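Local coordinates for protein MmoQ Response regulator (Methylococcus capsulatus, PDB 3LJX) that probably acts as a response regulator that makes cyclic di-GMP from GTP with magnesium, the present fragment holding its all-helical HDOD domain, at residues 16-22 with 97-101; 24-28 with 41-45; 54-58 with 191-195; 69-73 with 133-137. One frame throughout, in Å; residues are numbered along the deposited sequence.

Contact 1. Residues 16-22 with 97-101; sequences PTASRTA and REGRC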
loop_
_atom_site.group_PDB
_atom_site.type_symbol
_atom_site.label_atom_id
_atom_site.label_comp_id
_atom_site.label_asym_id
_atom_site.label_seq_id
_atom_site.Cartn_x
_atom_site.Cartn_y
_atom_site.Cartn_z
ATOM N N PRO A 16 12.294 -2.158 -2.845
ATOM C CA PRO A 16 13.161 -1.716 -1.750
ATOM C C PRO A 16 12.392 -1.378 -0.478
ATOM O O PRO A 16 11.160 -1.211 -0.484
ATOM C CB PRO A 16 13.807 -0.452 -2.318
ATOM C CG PRO A 16 12.747 0.089 -3.248
ATOM C CD PRO A 16 12.123 -1.113 -3.874
ATOM N N THR A 17 13.147 -1.294 0.611
ATOM C CA THR A 17 12.661 -0.816 1.896
ATOM C C THR A 17 13.556 0.358 2.298
ATOM O O THR A 17 14.728 0.386 1.923
ATOM C CB THR A 17 12.785 -1.921 2.940
ATOM O OG1 THR A 17 11.926 -3.011 2.584
ATOM C CG2 THR A 17 12.419 -1.404 4.340
ATOM N N ALA A 18 13.022 1.329 3.040
ATOM C CA ALA A 18 13.845 2.445 3.529
ATOM C C ALA A 18 14.990 1.953 4.428
ATOM O O ALA A 18 14.812 1.042 5.241
ATOM C CB ALA A 18 12.984 3.485 4.271
ATOM N N SER A 19 16.167 2.555 4.272
ATOM C CA SER A 19 17.340 2.173 5.066
ATOM C C SER A 19 17.071 2.186 6.562
ATOM O O SER A 19 17.379 1.220 7.255
ATOM C CB SER A 19 18.530 3.078 4.750
ATOM O OG SER A 19 19.021 2.799 3.453
ATOM N N ARG A 20 16.488 3.274 7.055
ATOM C CA ARG A 20 16.213 3.410 8.484
ATOM C C ARG A 20 15.206 2.366 8.978
ATOM O O ARG A 20 15.354 1.788 10.054
ATOM C CB ARG A 20 15.691 4.815 8.797
ATOM C CG ARG A 20 15.331 5.017 10.264
ATOM C CD ARG A 20 14.616 6.344 10.495
ATOM N NE ARG A 20 13.338 6.409 9.788
ATOM C CZ ARG A 20 12.499 7.440 9.849
ATOM N NH1 ARG A 20 12.800 8.504 10.587
ATOM N NH2 ARG A 20 11.356 7.411 9.173
ATOM N N THR A 21 14.165 2.146 8.188
ATOM C CA THR A 21 13.146 1.160 8.514
ATOM C C THR A 21 13.723 -0.271 8.475
ATOM O O THR A 21 13.475 -1.083 9.376
ATOM C CB THR A 21 11.966 1.292 7.536
ATOM O OG1 THR A 21 11.404 2.606 7.660
ATOM C CG2 THR A 21 10.906 0.251 7.826
ATOM N N ALA A 22 14.498 -0.574 7.439
ATOM C CA ALA A 22 15.145 -1.875 7.363
ATOM C C ALA A 22 16.032 -2.080 8.593
ATOM O O ALA A 22 15.937 -3.110 9.265
ATOM C CB ALA A 22 15.951 -2.020 6.070
ATOM N N ARG A 97 19.337 0.178 -3.884
ATOM C CA ARG A 97 18.042 -0.329 -3.431
ATOM C C ARG A 97 16.995 0.783 -3.290
ATOM O O ARG A 97 16.030 0.816 -4.055
ATOM C CB ARG A 97 18.188 -1.106 -2.111
ATOM C CG ARG A 97 17.012 -2.032 -1.769
ATOM C CD ARG A 97 16.355 -1.672 -0.425
ATOM N NE ARG A 97 16.880 -2.425 0.712
ATOM C CZ ARG A 97 17.441 -1.878 1.793
ATOM N NH1 ARG A 97 17.562 -0.557 1.903
ATOM N NH2 ARG A 97 17.884 -2.657 2.772
ATOM N N GLU A 98 17.198 1.698 -2.336
ATOM C CA GLU A 98 16.151 2.659 -1.939
ATOM C C GLU A 98 16.356 4.150 -2.295
ATOM O O GLU A 98 16.267 5.008 -1.409
ATOM C CB GLU A 98 15.839 2.523 -0.427
ATOM C CG GLU A 98 16.865 3.139 0.551
ATOM C CD GLU A 98 16.279 4.271 1.422
ATOM O OE1 GLU A 98 16.792 4.511 2.537
ATOM O OE2 GLU A 98 15.306 4.926 0.995
ATOM N N GLY A 99 16.564 4.481 -3.572
ATOM C CA GLY A 99 16.509 3.542 -4.674
ATOM C C GLY A 99 17.026 4.112 -5.986
ATOM O O GLY A 99 17.409 5.279 -6.085
ATOM N N ARG A 100 17.019 3.274 -7.012
ATOM C CA ARG A 100 17.659 3.600 -8.270
ATOM C C ARG A 100 16.940 4.652 -9.130
ATOM O O ARG A 100 17.603 5.369 -9.875
ATOM C CB ARG A 100 17.930 2.316 -9.062
ATOM C CG ARG A 100 19.089 1.507 -8.492
ATOM C CD ARG A 100 19.161 0.094 -9.063
ATOM N NE ARG A 100 20.409 -0.576 -8.690
ATOM C CZ ARG A 100 20.638 -1.145 -7.506
ATOM N NH1 ARG A 100 19.703 -1.127 -6.562
ATOM N NH2 ARG A 100 21.808 -1.728 -7.262
ATOM N N CYS A 101 15.610 4.759 -9.036
ATOM C CA CYS A 101 14.872 5.723 -9.871
ATOM C C CYS A 101 15.101 7.171 -9.427
ATOM O O CYS A 101 14.470 7.663 -8.481
ATOM C CB CYS A 101 13.371 5.414 -9.918
ATOM S SG CYS A 101 12.437 6.553 -10.979
HETATM O O HOH W 1 15.693 5.774 5.389
#
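Ser19, at the start of helix 19-29, grips one carboxylate oxygen of Glu98 twice. Its backbone N gives a nearly straight hydrogen bond to Glu98 OE1 (2.7 Å, 166° at the hydrogen), arriving from well above the carboxylate plane. Its hydroxyl OG donates to the same OE1 at 3.0 Å, on the anti lone pair. Ser19 OG lies beside its own backbone N (chi1 -71°), which lets both donors converge on one acceptor. A water bound to Arg20 N adds a weak third bond to OE1. Glu98 OE1 thus takes the first N-H of the helix, a role the methyl of Ala18 at the N-cap cannot fill, and the helix start would probably favour the charged carboxylate.

Beneath this, Arg97 bends at chi2 and chi3 and lies along the loop before the helix: its CD rests on Pro16 CB at 3.4 Å, and NH2 comes near the methyl of Ala22. Both Arg97 and Glu98 are poorly ordered, so this side is probably mobile. Thr17 turns its hydroxyl to Asp46 instead. The loop between helices 80-88 and 106-125 closes over the start of helix 19-29, with Pro16 backed by helix 144-152 and Tyr106, while Trp110 of helix 106-125 touches Ala18 and Glu98.

Contact 2. Residues 24-28 with 41-45; sequences AILNL and QLIQT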
loop_
_atom_site.group_PDB
_atom_site.type_symbol
_atom_site.label_atom_id
_atom_site.label_comp_id
_atom_site.label_asym_id
_atom_site.label_seq_id
_atom_site.Cartn_x
_atom_site.Cartn_y
_atom_site.Cartn_z
ATOM N N ALA A 24 15.863 -0.901 11.530
ATOM C CA ALA A 24 15.040 -1.156 12.710
ATOM C C ALA A 24 14.331 -2.515 12.663
ATOM O O ALA A 24 14.134 -3.159 13.696
ATOM C CB ALA A 24 14.036 -0.039 12.912
ATOM N N ILE A 25 13.925 -2.939 11.472
ATOM C CA ILE A 25 13.274 -4.232 11.344
ATOM C C ILE A 25 14.292 -5.327 11.656
ATOM O O ILE A 25 14.007 -6.246 12.437
ATOM C CB ILE A 25 12.643 -4.435 9.941
ATOM C CG1 ILE A 25 11.356 -3.611 9.807
ATOM C CG2 ILE A 25 12.327 -5.902 9.709
ATOM C CD1 ILE A 25 10.852 -3.485 8.379
ATOM N N LEU A 26 15.480 -5.217 11.064
ATOM C CA LEU A 26 16.554 -6.185 11.303
ATOM C C LEU A 26 16.934 -6.245 12.779
ATOM O O LEU A 26 17.093 -7.327 13.345
ATOM C CB LEU A 26 17.786 -5.858 10.461
ATOM C CG LEU A 26 17.649 -6.216 8.981
ATOM C CD1 LEU A 26 18.796 -5.632 8.179
ATOM C CD2 LEU A 26 17.564 -7.735 8.794
ATOM N N ASN A 27 17.069 -5.079 13.399
ATOM C CA ASN A 27 17.381 -5.010 14.816
ATOM C C ASN A 27 16.393 -5.820 15.640
ATOM O O ASN A 27 16.777 -6.656 16.450
ATOM C CB ASN A 27 17.380 -3.563 15.290
ATOM C CG ASN A 27 17.587 -3.449 16.784
ATOM O OD1 ASN A 27 16.632 -3.247 17.543
ATOM N ND2 ASN A 27 18.838 -3.593 17.221
ATOM N N LEU A 28 15.110 -5.572 15.416
ATOM C CA LEU A 28 14.041 -6.293 16.107
ATOM C C LEU A 28 14.026 -7.787 15.750
ATOM O O LEU A 28 13.834 -8.646 16.610
ATOM C CB LEU A 28 12.694 -5.662 15.766
ATOM C CG LEU A 28 11.572 -5.954 16.741
ATOM C CD1 LEU A 28 11.984 -5.480 18.137
ATOM C CD2 LEU A 28 10.279 -5.271 16.274
ATOM N N GLN A 41 3.894 -4.744 13.994
ATOM C CA GLN A 41 3.713 -3.297 14.036
ATOM C C GLN A 41 4.816 -2.607 13.245
ATOM O O GLN A 41 4.578 -1.650 12.502
ATOM C CB GLN A 41 3.722 -2.796 15.484
ATOM C CG GLN A 41 2.406 -2.984 16.221
ATOM C CD GLN A 41 1.523 -1.739 16.169
ATOM O OE1 GLN A 41 0.595 -1.646 15.355
ATOM N NE2 GLN A 41 1.814 -0.773 17.040
ATOM N N LEU A 42 6.030 -3.112 13.404
ATOM C CA LEU A 42 7.172 -2.508 12.756
ATOM C C LEU A 42 7.210 -2.863 11.266
ATOM O O LEU A 42 7.455 -2.001 10.416
ATOM C CB LEU A 42 8.448 -2.943 13.466
ATOM C CG LEU A 42 9.715 -2.265 12.976
ATOM C CD1 LEU A 42 9.466 -0.782 12.779
ATOM C CD2 LEU A 42 10.851 -2.505 13.963
ATOM N N ILE A 43 6.953 -4.129 10.946
ATOM C CA ILE A 43 7.049 -4.596 9.563
ATOM C C ILE A 43 5.985 -3.916 8.706
ATOM O O ILE A 43 6.211 -3.614 7.532
ATOM C CB ILE A 43 6.869 -6.122 9.469
ATOM C CG1 ILE A 43 8.144 -6.840 9.924
ATOM C CG2 ILE A 43 6.521 -6.547 8.048
ATOM C CD1 ILE A 43 8.001 -8.347 10.018
ATOM N N GLN A 44 4.819 -3.667 9.297
ATOM C CA GLN A 44 3.731 -3.137 8.497
ATOM C C GLN A 44 3.893 -1.639 8.233
ATOM O O GLN A 44 2.999 -1.016 7.672
ATOM C CB GLN A 44 2.370 -3.453 9.110
ATOM C CG GLN A 44 2.068 -2.644 10.346
ATOM C CD GLN A 44 0.665 -2.897 10.843
ATOM O OE1 GLN A 44 0.006 -3.843 10.403
ATOM N NE2 GLN A 44 0.192 -2.048 11.761
ATOM N N THR A 45 5.028 -1.061 8.624
ATOM C CA THR A 45 5.351 0.294 8.176
ATOM C C THR A 45 6.044 0.248 6.807
ATOM O O THR A 45 6.279 1.292 6.185
ATOM C CB THR A 45 6.264 1.065 9.155
ATOM O OG1 THR A 45 7.517 0.376 9.298
ATOM C CG2 THR A 45 5.601 1.226 10.512
#
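Leu42 pushes its side chain from helix 36-43 into the groove formed by Ala24, Ile25 and Leu28 on helix 19-29. The tight part lies around its CD2 methyl, on the side that keeps some exposure to solvent, as Ala24, Leu28 and Leu42 all do. Leu42 CD2 sits 3.6 Å from Leu28 CD2. The same methyl, Leu42 CD2, is 3.4 Å from Ala24 O, a carbonyl oxygen already taken by the backbone N of Leu28 within the helix. Leu42 reaches this place because its CG stands anti to the backbone N (chi1 -174°), directing the branch across to the facing helix. On the flank of the same side chain, Leu42 CG meets Ile25 CG1 at 3.8 Å, the two side chains running at a slant to each other.

The wider spacings are at the buried side, between Ile25 and Ile43. Ile25 CG2 lies 4.3 Å from Ile43 CG1, and Ile25 CD1 only comes up to the backbone of Ile43 at CA. Where helix 36-43 ends, Thr45 folds back on Leu42 O: Thr45 OG1 donates to Leu42 O at 2.6 Å in the carbonyl plane, and its backbone N adds a second bond to the same oxygen.

The side chains meet through apolar contacts and no hydrogen bond joins the two segments, which belong to successive helices of the HDOD domain. Ile25 and Ile43 also pack together on Leu49 of helix 47-58 and Ala87 of helix 80-88, Ile43 continues to Val71 of helix 71-78, and Leu28 meets Val34 in the turn between the paired helices.

Contact 3. Residues 54-58 with 191-195; sequences LRFAN and DWGFP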
loop_
_atom_site.group_PDB
_atom_site.type_symbol
_atom_site.label_atom_id
_atom_site.label_comp_id
_atom_site.label_asym_id
_atom_site.label_seq_id
_atom_site.Cartn_x
_atom_site.Cartn_y
_atom_site.Cartn_z
ATOM N N LEU A 54 2.545 -11.091 2.769
ATOM C CA LEU A 54 1.175 -11.433 2.393
ATOM C C LEU A 54 1.190 -12.437 1.256
ATOM O O LEU A 54 0.414 -13.388 1.226
ATOM C CB LEU A 54 0.404 -10.187 1.949
ATOM C CG LEU A 54 0.068 -9.175 3.038
ATOM C CD1 LEU A 54 -0.755 -8.034 2.452
ATOM C CD2 LEU A 54 -0.654 -9.848 4.215
ATOM N N ARG A 55 2.088 -12.214 0.316
ATOM C CA ARG A 55 2.153 -13.054 -0.861
ATOM C C ARG A 55 2.575 -14.480 -0.496
ATOM O O ARG A 55 2.052 -15.472 -1.032
ATOM C CB ARG A 55 3.145 -12.449 -1.835
ATOM C CG ARG A 55 3.451 -13.324 -3.014
ATOM C CD ARG A 55 4.234 -12.535 -4.029
ATOM N NE ARG A 55 4.930 -13.416 -4.946
ATOM C CZ ARG A 55 6.225 -13.689 -4.872
ATOM N NH1 ARG A 55 6.973 -13.131 -3.923
ATOM N NH2 ARG A 55 6.769 -14.513 -5.756
ATOM N N PHE A 56 3.537 -14.573 0.412
ATOM C CA PHE A 56 3.988 -15.867 0.887
ATOM C C PHE A 56 2.818 -16.558 1.586
ATOM O O PHE A 56 2.514 -17.719 1.306
ATOM C CB PHE A 56 5.177 -15.689 1.842
ATOM C CG PHE A 56 5.570 -16.944 2.574
ATOM C CD1 PHE A 56 5.210 -17.131 3.903
ATOM C CD2 PHE A 56 6.324 -17.927 1.944
ATOM C CE1 PHE A 56 5.584 -18.281 4.589
ATOM C CE2 PHE A 56 6.701 -19.087 2.627
ATOM C CZ PHE A 56 6.326 -19.262 3.948
ATOM N N ALA A 57 2.147 -15.823 2.472
ATOM C CA ALA A 57 1.094 -16.399 3.315
ATOM C C ALA A 57 -0.124 -16.769 2.502
ATOM O O ALA A 57 -0.903 -17.619 2.920
ATOM C CB ALA A 57 0.687 -15.413 4.428
ATOM N N ASN A 58 -0.306 -16.110 1.356
ATOM C CA ASN A 58 -1.483 -16.350 0.513
ATOM C C ASN A 58 -1.200 -17.263 -0.682
ATOM O O ASN A 58 -2.111 -17.599 -1.450
ATOM C CB ASN A 58 -2.101 -15.011 0.060
ATOM C CG ASN A 58 -2.716 -14.233 1.230
ATOM O OD1 ASN A 58 -3.116 -14.832 2.228
ATOM N ND2 ASN A 58 -2.783 -12.908 1.113
ATOM N N ASP A 191 -2.335 -10.439 -7.114
ATOM C CA ASP A 191 -1.354 -11.520 -6.967
ATOM C C ASP A 191 -1.090 -11.836 -5.498
ATOM O O ASP A 191 -0.847 -12.985 -5.161
ATOM C CB ASP A 191 -0.018 -11.217 -7.663
ATOM C CG ASP A 191 0.871 -12.481 -7.802
ATOM O OD1 ASP A 191 0.419 -13.456 -8.465
ATOM O OD2 ASP A 191 2.012 -12.512 -7.260
ATOM N N TRP A 192 -1.140 -10.824 -4.628
ATOM C CA TRP A 192 -0.767 -11.026 -3.226
ATOM C C TRP A 192 -1.909 -11.550 -2.353
ATOM O O TRP A 192 -1.742 -11.731 -1.142
ATOM C CB TRP A 192 -0.174 -9.748 -2.626
ATOM C CG TRP A 192 1.030 -9.292 -3.361
ATOM C CD1 TRP A 192 1.722 -9.992 -4.321
ATOM C CD2 TRP A 192 1.688 -8.034 -3.228
ATOM N NE1 TRP A 192 2.780 -9.240 -4.782
ATOM C CE2 TRP A 192 2.781 -8.033 -4.125
ATOM C CE3 TRP A 192 1.464 -6.903 -2.435
ATOM C CZ2 TRP A 192 3.644 -6.949 -4.250
ATOM C CZ3 TRP A 192 2.321 -5.826 -2.557
ATOM C CH2 TRP A 192 3.400 -5.856 -3.457
ATOM N N GLY A 193 -3.068 -11.785 -2.965
ATOM C CA GLY A 193 -4.151 -12.445 -2.262
ATOM C C GLY A 193 -5.438 -11.674 -2.026
ATOM O O GLY A 193 -6.426 -12.272 -1.597
ATOM N N PHE A 194 -5.454 -10.370 -2.299
ATOM C CA PHE A 194 -6.658 -9.575 -2.040
ATOM C C PHE A 194 -7.797 -9.966 -2.985
ATOM O O PHE A 194 -7.605 -10.086 -4.188
ATOM C CB PHE A 194 -6.361 -8.073 -2.159
ATOM C CG PHE A 194 -5.618 -7.502 -0.974
ATOM C CD1 PHE A 194 -6.312 -7.005 0.123
ATOM C CD2 PHE A 194 -4.229 -7.458 -0.957
ATOM C CE1 PHE A 194 -5.635 -6.474 1.211
ATOM C CE2 PHE A 194 -3.546 -6.936 0.130
ATOM C CZ PHE A 194 -4.255 -6.444 1.221
ATOM N N PRO A 195 -8.996 -10.169 -2.445
ATOM C CA PRO A 195 -10.115 -10.489 -3.343
ATOM C C PRO A 195 -10.590 -9.257 -4.118
ATOM O O PRO A 195 -10.335 -8.120 -3.712
ATOM C CB PRO A 195 -11.203 -10.980 -2.377
ATOM C CG PRO A 195 -10.925 -10.241 -1.094
ATOM C CD PRO A 195 -9.407 -10.097 -1.031
HETATM O O HOH W 2 0.162 -15.195 -2.946
#
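Asn58 and Trp192 share the one direct hydrogen bond of this contact: Asn58 ND2 donates to Trp192 O at 2.7 Å and 176°, on a lone pair in the carbonyl plane and almost exactly in the plane of the amide. The other end of the amide is engaged too, since Asn58 OD1 accepts from Val68 N, so both sides of the group are held and its flip is fixed. A leucine here would probably leave Trp192 O and Val68 N without their mates and let the turn after helix 181-191 drift from helix 47-58. A water adds an indirect link, donating to Arg55 O and, at 3.3 Å, to Asp191 O.

The carbonyl that Asn58 holds belongs to a helix end. Helix 181-191 closes in a Schellman motif with Gly193 at positive phi (116°), where a side chain would run into its preceding carbonyl oxygen and, here, also into Asn58 ND2. Helix 196-204 starts just beyond, so the contact pins the corner between two successive helices of the HDOD domain against residues 54-58 of helix 47-58.

Charge plays a lesser part: Arg55 NE and Asp191 OD2 form a long salt bridge at 3.8 Å, and Arg55 NH1 makes a weak, long ion pair with Asp13.

Two apolar contacts add to this. The extended aliphatic chain of Arg55, its CG anti to the backbone N (chi1 172°), runs past the indole, with Arg55 CD 3.6 Å from Trp192 CD1. Leu54 CD1 touches Phe194 CE2 at 3.8 Å, and Leu54 and Phe194 both lean on Thr137 of helix 132-141.

Contact 4. Residues 69-73 with 133-137; sequences ASVID and KEAFT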
loop_
_atom_site.group_PDB
_atom_site.type_symbol
_atom_site.label_atom_id
_atom_site.label_comp_id
_atom_site.label_asym_id
_atom_site.label_seq_id
_atom_site.Cartn_x
_atom_site.Cartn_y
_atom_site.Cartn_z
ATOM N N ALA A 69 -4.575 -10.447 5.315
ATOM C CA ALA A 69 -4.426 -9.082 4.839
ATOM C C ALA A 69 -3.819 -8.197 5.926
ATOM O O ALA A 69 -4.061 -6.991 5.971
ATOM C CB ALA A 69 -5.785 -8.528 4.387
ATOM N N SER A 70 -3.039 -8.804 6.811
ATOM C CA SER A 70 -2.228 -8.043 7.752
ATOM C C SER A 70 -1.023 -8.878 8.196
ATOM O O SER A 70 -1.084 -10.117 8.236
ATOM C CB SER A 70 -3.057 -7.662 8.970
ATOM O OG SER A 70 -3.418 -8.832 9.681
ATOM N N VAL A 71 0.074 -8.211 8.542
ATOM C CA VAL A 71 1.245 -8.944 8.988
ATOM C C VAL A 71 0.904 -9.813 10.202
ATOM O O VAL A 71 1.326 -10.968 10.279
ATOM C CB VAL A 71 2.402 -8.010 9.311
ATOM C CG1 VAL A 71 3.674 -8.813 9.590
ATOM C CG2 VAL A 71 2.617 -7.039 8.151
ATOM N N ILE A 72 0.118 -9.279 11.139
ATOM C CA ILE A 72 -0.184 -10.049 12.352
ATOM C C ILE A 72 -1.003 -11.312 12.018
ATOM O O ILE A 72 -0.777 -12.382 12.593
ATOM C CB ILE A 72 -0.874 -9.202 13.418
ATOM C CG1 ILE A 72 -0.946 -9.967 14.740
ATOM C CG2 ILE A 72 -2.257 -8.785 12.955
ATOM C CD1 ILE A 72 0.404 -10.231 15.364
ATOM N N ASP A 73 -1.930 -11.203 11.069
ATOM C CA ASP A 73 -2.662 -12.392 10.626
ATOM C C ASP A 73 -1.768 -13.381 9.879
ATOM O O ASP A 73 -1.927 -14.596 10.017
ATOM C CB ASP A 73 -3.872 -12.014 9.782
ATOM C CG ASP A 73 -4.931 -11.295 10.590
ATOM O OD1 ASP A 73 -5.149 -11.691 11.763
ATOM O OD2 ASP A 73 -5.532 -10.329 10.059
ATOM N N LYS A 133 -7.419 -3.465 10.798
ATOM C CA LYS A 133 -6.062 -3.961 10.555
ATOM C C LYS A 133 -5.855 -4.351 9.086
ATOM O O LYS A 133 -4.754 -4.192 8.545
ATOM C CB LYS A 133 -5.716 -5.133 11.478
ATOM C CG LYS A 133 -6.524 -6.398 11.244
ATOM C CD LYS A 133 -6.036 -7.547 12.162
ATOM C CE LYS A 133 -7.174 -8.535 12.440
ATOM N NZ LYS A 133 -6.742 -9.738 13.225
ATOM N N GLU A 134 -6.914 -4.850 8.441
ATOM C CA GLU A 134 -6.844 -5.203 7.023
ATOM C C GLU A 134 -6.904 -3.929 6.173
ATOM O O GLU A 134 -6.248 -3.835 5.123
ATOM C CB GLU A 134 -7.970 -6.177 6.652
ATOM C CG GLU A 134 -7.888 -7.508 7.429
ATOM C CD GLU A 134 -9.004 -8.496 7.059
ATOM O OE1 GLU A 134 -10.070 -8.056 6.578
ATOM O OE2 GLU A 134 -8.810 -9.721 7.245
ATOM N N ALA A 135 -7.690 -2.950 6.635
ATOM C CA ALA A 135 -7.798 -1.671 5.945
ATOM C C ALA A 135 -6.460 -0.936 5.989
ATOM O O ALA A 135 -6.048 -0.323 4.999
ATOM C CB ALA A 135 -8.917 -0.805 6.566
ATOM N N PHE A 136 -5.785 -0.996 7.137
ATOM C CA PHE A 136 -4.478 -0.358 7.279
ATOM C C PHE A 136 -3.570 -0.822 6.145
ATOM O O PHE A 136 -2.950 -0.022 5.438
ATOM C CB PHE A 136 -3.845 -0.746 8.612
ATOM C CG PHE A 136 -2.442 -0.255 8.774
ATOM C CD1 PHE A 136 -1.389 -0.899 8.126
ATOM C CD2 PHE A 136 -2.163 0.848 9.575
ATOM C CE1 PHE A 136 -0.078 -0.451 8.273
ATOM C CE2 PHE A 136 -0.857 1.308 9.719
ATOM C CZ PHE A 136 0.189 0.653 9.071
ATOM N N THR A 137 -3.528 -2.137 5.981
ATOM C CA THR A 137 -2.690 -2.776 4.993
ATOM C C THR A 137 -3.039 -2.327 3.587
ATOM O O THR A 137 -2.148 -2.014 2.789
ATOM C CB THR A 137 -2.804 -4.309 5.098
ATOM O OG1 THR A 137 -2.496 -4.707 6.438
ATOM C CG2 THR A 137 -1.831 -4.989 4.152
HETATM O O HOH W 3 -6.348 -10.798 7.598
HETATM O O HOH W 4 -0.348 -5.484 8.123
#
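Lys133 NZ donates to Asp73 OD1 at 2.9 Å, on the syn lone pair, completing a salt bridge whose partners meet nearly at right angles. The lysine gets there by a chain extended beyond CG, which runs past Ser70 OG and brushes Ile72 CG2. The other oxygen, Asp73 OD2, is met by Ser70 OG at 2.6 Å from above the carboxylate plane and by a water at 2.6 Å. That water also donates to Glu134 OE2 and accepts from Ala69 N, so it bridges two carboxylates whose oxygens, Asp73 OD2 and Glu134 OE2, stand 4.4 Å apart; their mutual repulsion is probably eased by the water and by Lys133. Ser70 OG in turn accepts from Asp73 N at 3.1 Å, capping helix 71-78 from the N-cap position. An alanine in place of Asp73 is likely to leave the ammonium of Lys133 without its counter-charge and Ser70 OG without its acceptor.

Ala69 O lies 2.8 Å from Thr137 OG1, whose single proton might instead go to Lys133 O; Glu134 CA adds a CH...O contact to Ala69 O. A second water accepts from Val71 N and donates to Thr137 OG1. The start of helix 71-78 is thereby held against helix 132-141, with Thr137 resting on helix 47-58, Val71 and Ile72 facing helix 36-43, and Phe136 turned to helix 106-125.

All four contacts belong to the HDOD domain. Contacts 1 and 2 share helix 19-29, have centres about 14 Å apart and touch through Thr21 and Thr45; contact 2 is nested within the loop that contact 1 closes. Contact 2 ends before contacts 3 and 4 begin, yet meets contact 4 where Ile43 and Gln44 pack on Val71 and Phe136. Contact 4 is nested inside contact 3, their centres about 11 Å apart, where Leu54 and Phe194 pack on Thr137, Ser70 and Ala69. Contact 1 crosses both along the chain, its nearest atoms about 10 Å from contact 3 and 11 Å from contact 4. Contact 2 is local, whereas contacts 1, 3 and 4 join parts 60 or more residues apart.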